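Local coordinates for protein polyprenyl synthetase (Nonlabens dokdonensis, PDB 6KD7) that probably makes geranylgeranyl pyrophosphate by magnesium-dependent prenyl transfer, as a member of the FPP/GGPP synthase family, at residues 155-158 against 159-162; 184-188 against 189-193; 261-264 against 265-268. All coordinates share one frame; numbering follows the deposited sequence.

Contact 1: 155-158 against 159-162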
loop_
_atom_site.group_PDB
_atom_site.type_symbol
_atom_site.label_atom_id
_atom_site.label_comp_id
_atom_site.label_asym_id
_atom_site.label_seq_id
_atom_site.Cartn_x
_atom_site.Cartn_y
_atom_site.Cartn_z
ATOM N N ASP A 155 0.840 19.076 26.758
ATOM C CA ASP A 155 0.553 19.813 28.009
ATOM C C ASP A 155 -0.733 19.325 28.691
ATOM O O ASP A 155 -1.627 20.148 28.866
ATOM C CB ASP A 155 0.386 21.287 27.614
ATOM C CG ASP A 155 -0.432 21.531 26.342
ATOM O OD1 ASP A 155 -0.075 20.995 25.269
ATOM O OD2 ASP A 155 -1.402 22.293 26.418
ATOM N N VAL A 156 -0.781 18.095 29.200
ATOM C CA VAL A 156 -2.045 17.616 29.836
ATOM C C VAL A 156 -1.927 17.659 31.365
ATOM O O VAL A 156 -1.003 17.068 31.889
ATOM C CB VAL A 156 -2.409 16.202 29.357
ATOM C CG1 VAL A 156 -3.561 15.630 30.157
ATOM C CG2 VAL A 156 -2.720 16.165 27.875
ATOM N N SER A 157 -2.857 18.340 32.035
ATOM C CA SER A 157 -2.859 18.442 33.517
ATOM C C SER A 157 -3.542 17.232 34.155
ATOM O O SER A 157 -4.349 16.593 33.496
ATOM C CB SER A 157 -3.482 19.713 33.990
ATOM O OG SER A 157 -4.883 19.670 33.830
ATOM N N VAL A 158 -3.207 16.960 35.411
ATOM C CA VAL A 158 -3.794 15.834 36.182
ATOM C C VAL A 158 -5.300 16.050 36.267
ATOM O O VAL A 158 -6.090 15.147 36.037
ATOM C CB VAL A 158 -3.093 15.724 37.543
ATOM C CG1 VAL A 158 -3.768 14.717 38.448
ATOM C CG2 VAL A 158 -1.640 15.346 37.331
ATOM N N PRO A 159 -5.764 17.271 36.556
ATOM C CA PRO A 159 -7.199 17.541 36.560
ATOM C C PRO A 159 -7.856 17.194 35.227
ATOM O O PRO A 159 -8.936 16.620 35.230
ATOM C CB PRO A 159 -7.318 19.032 36.898
ATOM C CG PRO A 159 -6.041 19.316 37.682
ATOM C CD PRO A 159 -4.980 18.388 37.102
ATOM N N GLU A 160 -7.224 17.541 34.116
ATOM C CA GLU A 160 -7.812 17.239 32.782
ATOM C C GLU A 160 -7.831 15.723 32.572
ATOM O O GLU A 160 -8.824 15.231 32.118
ATOM C CB GLU A 160 -6.999 17.875 31.667
ATOM C CG GLU A 160 -7.165 19.380 31.558
ATOM C CD GLU A 160 -6.195 19.927 30.518
ATOM O OE1 GLU A 160 -4.992 19.647 30.612
ATOM O OE2 GLU A 160 -6.673 20.499 29.553
ATOM N N TYR A 161 -6.763 15.021 32.930
ATOM C CA TYR A 161 -6.712 13.544 32.869
ATOM C C TYR A 161 -7.846 12.947 33.743
ATOM O O TYR A 161 -8.520 12.010 33.276
ATOM C CB TYR A 161 -5.336 13.000 33.281
ATOM C CG TYR A 161 -5.246 11.505 33.106
ATOM C CD1 TYR A 161 -5.110 10.948 31.831
ATOM C CD2 TYR A 161 -5.448 10.643 34.188
ATOM C CE1 TYR A 161 -5.096 9.567 31.649
ATOM C CE2 TYR A 161 -5.471 9.262 34.013
ATOM C CZ TYR A 161 -5.284 8.724 32.743
ATOM O OH TYR A 161 -5.325 7.374 32.592
ATOM N N LEU A 162 -8.064 13.444 34.974
ATOM C CA LEU A 162 -9.073 12.811 35.883
ATOM C C LEU A 162 -10.476 13.054 35.329
ATOM O O LEU A 162 -11.298 12.137 35.349
ATOM C CB LEU A 162 -8.923 13.360 37.300
ATOM C CG LEU A 162 -7.616 12.932 37.982
ATOM C CD1 LEU A 162 -7.411 13.696 39.294
ATOM C CD2 LEU A 162 -7.586 11.430 38.189
#
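S157 and E160 exchange hydrogen bonds in both directions where the chain enters helix 158-183, which meets the definition of a capping box. In one direction S157 N gives its hydrogen to E160 OE1 over 2.9 Å; the N-H...O angle of 178° makes this an almost straight bond, and it reaches the lone pair of OE1 that faces away from OE2. In the other, E160 N donates to S157 OG at 3.2 Å and 156°. The serine hydroxyl can sit over the helix start because OG is tucked between its own backbone N and carbonyl carbon (chi1 74°), while the glutamate runs back toward the loop as an extended chain. OG also lies 3.2 Å from E160 OE1.

Backbone bonds begin the helix proper: Y161 N to S157 O at 2.9 Å, and L162 N to V158 O at 2.8 Å. P159, in the first turn, has no N-H to offer.

Apolar contacts are lighter. V158 and L162 lie side by side and point the same way, CG1 of the first 3.9 Å from CD1 of the second. On another flank V156 CG1 approaches Y161 CB loosely, at 4.5 Å. Y236 of helix 236-241 packs on V158, Y161 and L162, and the phenol of Y161 hydrogen-bonds D210, in the DDYLD segment that matches the second aspartate-rich motif of this family.

A charge pair lies behind the cap: E160 OE2 forms a salt bridge with R153. Gripped through both oxygens, the carboxylate is held against rotation, and the arginine probably favours its ionised form; a negative group at this end would also suit the helix dipole.

Contact 2: 184-188 against 189-193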
loop_
_atom_site.group_PDB
_atom_site.type_symbol
_atom_site.label_atom_id
_atom_site.label_comp_id
_atom_site.label_asym_id
_atom_site.label_seq_id
_atom_site.Cartn_x
_atom_site.Cartn_y
_atom_site.Cartn_z
ATOM N N ALA A 184 -35.818 0.590 42.013
ATOM C CA ALA A 184 -36.283 0.336 43.398
ATOM C C ALA A 184 -37.187 1.486 43.856
ATOM O O ALA A 184 -37.625 1.449 45.006
ATOM C CB ALA A 184 -35.091 0.203 44.337
ATOM N N GLY A 185 -37.297 2.551 43.072
ATOM C CA GLY A 185 -38.207 3.679 43.334
ATOM C C GLY A 185 -37.550 4.700 44.225
ATOM O O GLY A 185 -38.216 5.590 44.760
ATOM N N VAL A 186 -36.253 4.640 44.395
ATOM C CA VAL A 186 -35.571 5.605 45.302
ATOM C C VAL A 186 -35.669 7.011 44.708
ATOM O O VAL A 186 -35.810 7.125 43.499
ATOM C CB VAL A 186 -34.135 5.084 45.476
ATOM C CG1 VAL A 186 -33.112 6.142 45.787
ATOM C CG2 VAL A 186 -34.122 3.984 46.506
ATOM N N ASP A 187 -35.534 8.036 45.546
ATOM C CA ASP A 187 -35.627 9.464 45.139
ATOM C C ASP A 187 -34.323 9.969 44.508
ATOM O O ASP A 187 -33.320 9.319 44.648
ATOM C CB ASP A 187 -36.200 10.344 46.252
ATOM C CG ASP A 187 -35.264 10.676 47.398
ATOM O OD1 ASP A 187 -34.108 10.296 47.351
ATOM O OD2 ASP A 187 -35.718 11.329 48.324
ATOM N N GLU A 188 -34.355 11.147 43.890
ATOM C CA GLU A 188 -33.181 11.696 43.175
ATOM C C GLU A 188 -31.995 11.886 44.107
ATOM O O GLU A 188 -30.906 11.573 43.685
ATOM C CB GLU A 188 -33.476 13.083 42.623
ATOM C CG GLU A 188 -34.521 13.077 41.545
ATOM C CD GLU A 188 -34.292 14.076 40.431
ATOM O OE1 GLU A 188 -34.917 13.907 39.386
ATOM O OE2 GLU A 188 -33.482 14.996 40.615
ATOM N N LYS A 189 -32.220 12.378 45.322
ATOM C CA LYS A 189 -31.101 12.645 46.254
ATOM C C LYS A 189 -30.361 11.337 46.539
ATOM O O LYS A 189 -29.134 11.346 46.509
ATOM C CB LYS A 189 -31.672 13.225 47.549
ATOM C CG LYS A 189 -30.690 13.963 48.443
ATOM C CD LYS A 189 -31.336 14.440 49.724
ATOM C CE LYS A 189 -30.486 15.416 50.511
ATOM N NZ LYS A 189 -30.941 15.531 51.919
ATOM N N GLU A 190 -31.098 10.255 46.771
ATOM C CA GLU A 190 -30.481 8.937 47.052
ATOM C C GLU A 190 -29.808 8.416 45.778
ATOM O O GLU A 190 -28.687 7.969 45.854
ATOM C CB GLU A 190 -31.515 7.955 47.594
ATOM C CG GLU A 190 -30.923 6.676 48.141
ATOM C CD GLU A 190 -29.902 6.804 49.256
ATOM O OE1 GLU A 190 -29.848 7.845 49.892
ATOM O OE2 GLU A 190 -29.172 5.856 49.466
ATOM N N GLN A 191 -30.466 8.582 44.640
ATOM C CA GLN A 191 -29.917 8.101 43.353
ATOM C C GLN A 191 -28.553 8.750 43.132
ATOM O O GLN A 191 -27.636 8.052 42.811
ATOM C CB GLN A 191 -30.827 8.571 42.228
ATOM C CG GLN A 191 -32.056 7.716 42.036
ATOM C CD GLN A 191 -32.878 8.250 40.895
ATOM O OE1 GLN A 191 -32.355 8.776 39.929
ATOM N NE2 GLN A 191 -34.177 8.129 41.021
ATOM N N GLU A 192 -28.463 10.044 43.371
ATOM C CA GLU A 192 -27.183 10.754 43.197
ATOM C C GLU A 192 -26.145 10.244 44.202
ATOM O O GLU A 192 -24.969 10.313 43.885
ATOM C CB GLU A 192 -27.415 12.260 43.134
ATOM C CG GLU A 192 -28.419 12.625 42.057
ATOM C CD GLU A 192 -28.495 14.087 41.671
ATOM O OE1 GLU A 192 -28.926 14.367 40.550
ATOM O OE2 GLU A 192 -28.116 14.930 42.487
ATOM N N LEU A 193 -26.561 9.777 45.381
ATOM C CA LEU A 193 -25.545 9.366 46.372
ATOM C C LEU A 193 -24.935 8.062 45.833
ATOM O O LEU A 193 -23.704 7.895 45.909
ATOM C CB LEU A 193 -26.151 9.206 47.772
ATOM C CG LEU A 193 -26.424 10.512 48.539
ATOM C CD1 LEU A 193 -27.005 10.195 49.912
ATOM C CD2 LEU A 193 -25.186 11.357 48.725
#
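D187 O accepts from Q191 N at 2.9 Å and E188 O from E192 N at 2.9 Å, so the i to i+4 pattern of helix 188-215 already begins at the capping residue D187 and continues at E188.

Ahead of these bonds D187 occupies the N-cap. Its OD1 takes the hydrogen of E190 N at 3.1 Å with an N-H...O angle of 162°, met nearly along the carboxylate C-O direction. The aspartate reaches that N-H because CG is folded between its backbone N and carbonyl carbon (chi1 76°). The same oxygen lies 3.5 Å from E190 CB and 3.8 Å from K189 CB, and so rests over the first turn. The exchange is one-sided: the E190 chain bends at chi2 and carries its carboxylate away from the cap, where OE2 accepts from Y54 OH and S306 N. Further along, E188 OE2 and E192 OE1 stand 4.6 Å apart, like charges one turn from each other on an exposed face.

The cap follows closely on the end of helix 158-183, where G185, with positive phi, closes a Schellman motif. The two helices are thus joined by a short loop; Y54 of helix 42-54 touches A184 and V186, and L305, in a loop, touches E190 and L193.

Contact 3: 261-264 against 265-268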
loop_
_atom_site.group_PDB
_atom_site.type_symbol
_atom_site.label_atom_id
_atom_site.label_comp_id
_atom_site.label_asym_id
_atom_site.label_seq_id
_atom_site.Cartn_x
_atom_site.Cartn_y
_atom_site.Cartn_z
ATOM N N ASN A 261 9.168 3.166 15.083
ATOM C CA ASN A 261 10.586 3.538 14.807
ATOM C C ASN A 261 11.526 2.667 15.636
ATOM O O ASN A 261 12.760 2.955 15.669
ATOM C CB ASN A 261 10.767 5.050 14.992
ATOM C CG ASN A 261 9.887 5.786 13.998
ATOM O OD1 ASN A 261 9.733 5.293 12.882
ATOM N ND2 ASN A 261 9.295 6.922 14.373
ATOM N N MET A 262 10.996 1.609 16.261
ATOM C CA MET A 262 11.759 0.816 17.264
ATOM C C MET A 262 11.646 -0.678 16.949
ATOM O O MET A 262 10.661 -1.087 16.325
ATOM C CB MET A 262 11.245 1.102 18.676
ATOM C CG MET A 262 11.200 2.579 18.963
ATOM S SD MET A 262 10.519 2.989 20.603
ATOM C CE MET A 262 11.875 2.402 21.604
ATOM N N THR A 263 12.704 -1.406 17.275
ATOM C CA THR A 263 12.756 -2.889 17.348
ATOM C C THR A 263 12.100 -3.375 18.650
ATOM O O THR A 263 12.127 -2.586 19.651
ATOM C CB THR A 263 14.228 -3.289 17.368
ATOM O OG1 THR A 263 14.840 -2.721 18.530
ATOM C CG2 THR A 263 14.969 -2.788 16.145
ATOM N N GLU A 264 11.655 -4.645 18.686
ATOM C CA GLU A 264 11.123 -5.330 19.900
ATOM C C GLU A 264 11.997 -5.008 21.112
ATOM O O GLU A 264 11.469 -4.558 22.164
ATOM C CB GLU A 264 10.991 -6.839 19.682
ATOM C CG GLU A 264 9.614 -7.241 19.159
ATOM C CD GLU A 264 8.462 -6.527 19.870
ATOM O OE1 GLU A 264 7.737 -5.758 19.200
ATOM O OE2 GLU A 264 8.318 -6.686 21.118
ATOM N N GLU A 265 13.299 -5.156 20.953
ATOM C CA GLU A 265 14.254 -5.096 22.080
ATOM C C GLU A 265 14.320 -3.659 22.589
ATOM O O GLU A 265 14.555 -3.444 23.821
ATOM C CB GLU A 265 15.617 -5.613 21.616
ATOM C CG GLU A 265 15.480 -6.734 20.595
ATOM C CD GLU A 265 16.500 -7.820 20.834
ATOM O OE1 GLU A 265 17.691 -7.467 20.823
ATOM O OE2 GLU A 265 16.100 -8.989 21.093
ATOM N N GLN A 266 14.144 -2.693 21.676
ATOM C CA GLN A 266 14.173 -1.250 22.043
ATOM C C GLN A 266 12.898 -0.959 22.849
ATOM O O GLN A 266 12.987 -0.206 23.848
ATOM C CB GLN A 266 14.350 -0.368 20.793
ATOM C CG GLN A 266 15.763 -0.457 20.234
ATOM C CD GLN A 266 16.005 0.112 18.851
ATOM O OE1 GLN A 266 15.114 0.185 17.985
ATOM N NE2 GLN A 266 17.260 0.523 18.664
ATOM N N ILE A 267 11.780 -1.540 22.415
ATOM C CA ILE A 267 10.450 -1.368 23.067
ATOM C C ILE A 267 10.553 -1.948 24.489
ATOM O O ILE A 267 10.320 -1.180 25.466
ATOM C CB ILE A 267 9.359 -2.000 22.190
ATOM C CG1 ILE A 267 9.211 -1.181 20.901
ATOM C CG2 ILE A 267 8.047 -2.132 22.970
ATOM C CD1 ILE A 267 8.244 -1.765 19.873
ATOM N N ASP A 268 11.083 -3.166 24.603
ATOM C CA ASP A 268 11.269 -3.822 25.921
ATOM C C ASP A 268 12.221 -2.980 26.774
ATOM O O ASP A 268 11.909 -2.776 27.935
ATOM C CB ASP A 268 11.773 -5.255 25.764
ATOM C CG ASP A 268 10.730 -6.178 25.171
ATOM O OD1 ASP A 268 9.580 -5.766 25.096
ATOM O OD2 ASP A 268 11.083 -7.290 24.785
HETATM O O HOH W 1 14.819 1.294 15.441
#
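T263 and Q266 are bonded reciprocally at the start of helix 264-281, forming a capping box in which the glutamine amide oxygen is the acceptor for the threonine N-H. T263 N donates to Q266 OE1 at 3.0 Å; the N-H...O angle is 175°, although the donor sits 21° out of the amide plane. In return Q266 N reaches T263 OG1 at 3.2 Å, with only a weak additional bond to T263 O. The T263 side chain runs aslant over that of Q266, with OG1 against CG and CD.

Main-chain bonds set the first turn on which these groups stand: I267 N to T263 O at 3.0 Å and D268 N to E264 O at 2.8 Å. With CG of Q266 beside its own backbone N (chi1 -72°) and the chain extended beyond, the amide is directed back at the loop. There a water donates to both N261 O, at 2.7 Å, and Q266 OE1, at 2.8 Å, giving that oxygen a second donor. M262 supplies the apolar side: its CB lies 3.8 Å from I267 CG1, and its CE lies over the Q266 backbone.

In the next shell the second subunit takes up both amide nitrogens, Q266 NE2 bonding to its T220 O and N261 ND2 to its E92, while its F221 packs on M262 and Q266. Within the chain, L257 touches M262 and F259 touches I267, both from the loop after helix 248-254. The cap thus joins that loop to helix 264-281 at the border with the partner subunit.

Overall arrangement
Each of the three contacts caps the N-terminus of a helix, with S157, D187 and T263 in the same role; contacts 1 and 3 are full capping boxes, whereas in contact 2 only the aspartate side chain caps. Contacts 1 and 2 start the successive helices 158-183 and 188-215, yet their centres are 31 Å apart. Contact 3 is 28 Å from contact 1 and 52 Å from contact 2, centre to centre, and lies across the chain's centre from the latter. Contact 1 approaches the active site: the Y161 side chain is about 6 Å from a bound magnesium ion and about 13 Å from pyrophosphate. Contact 3 instead meets the second subunit.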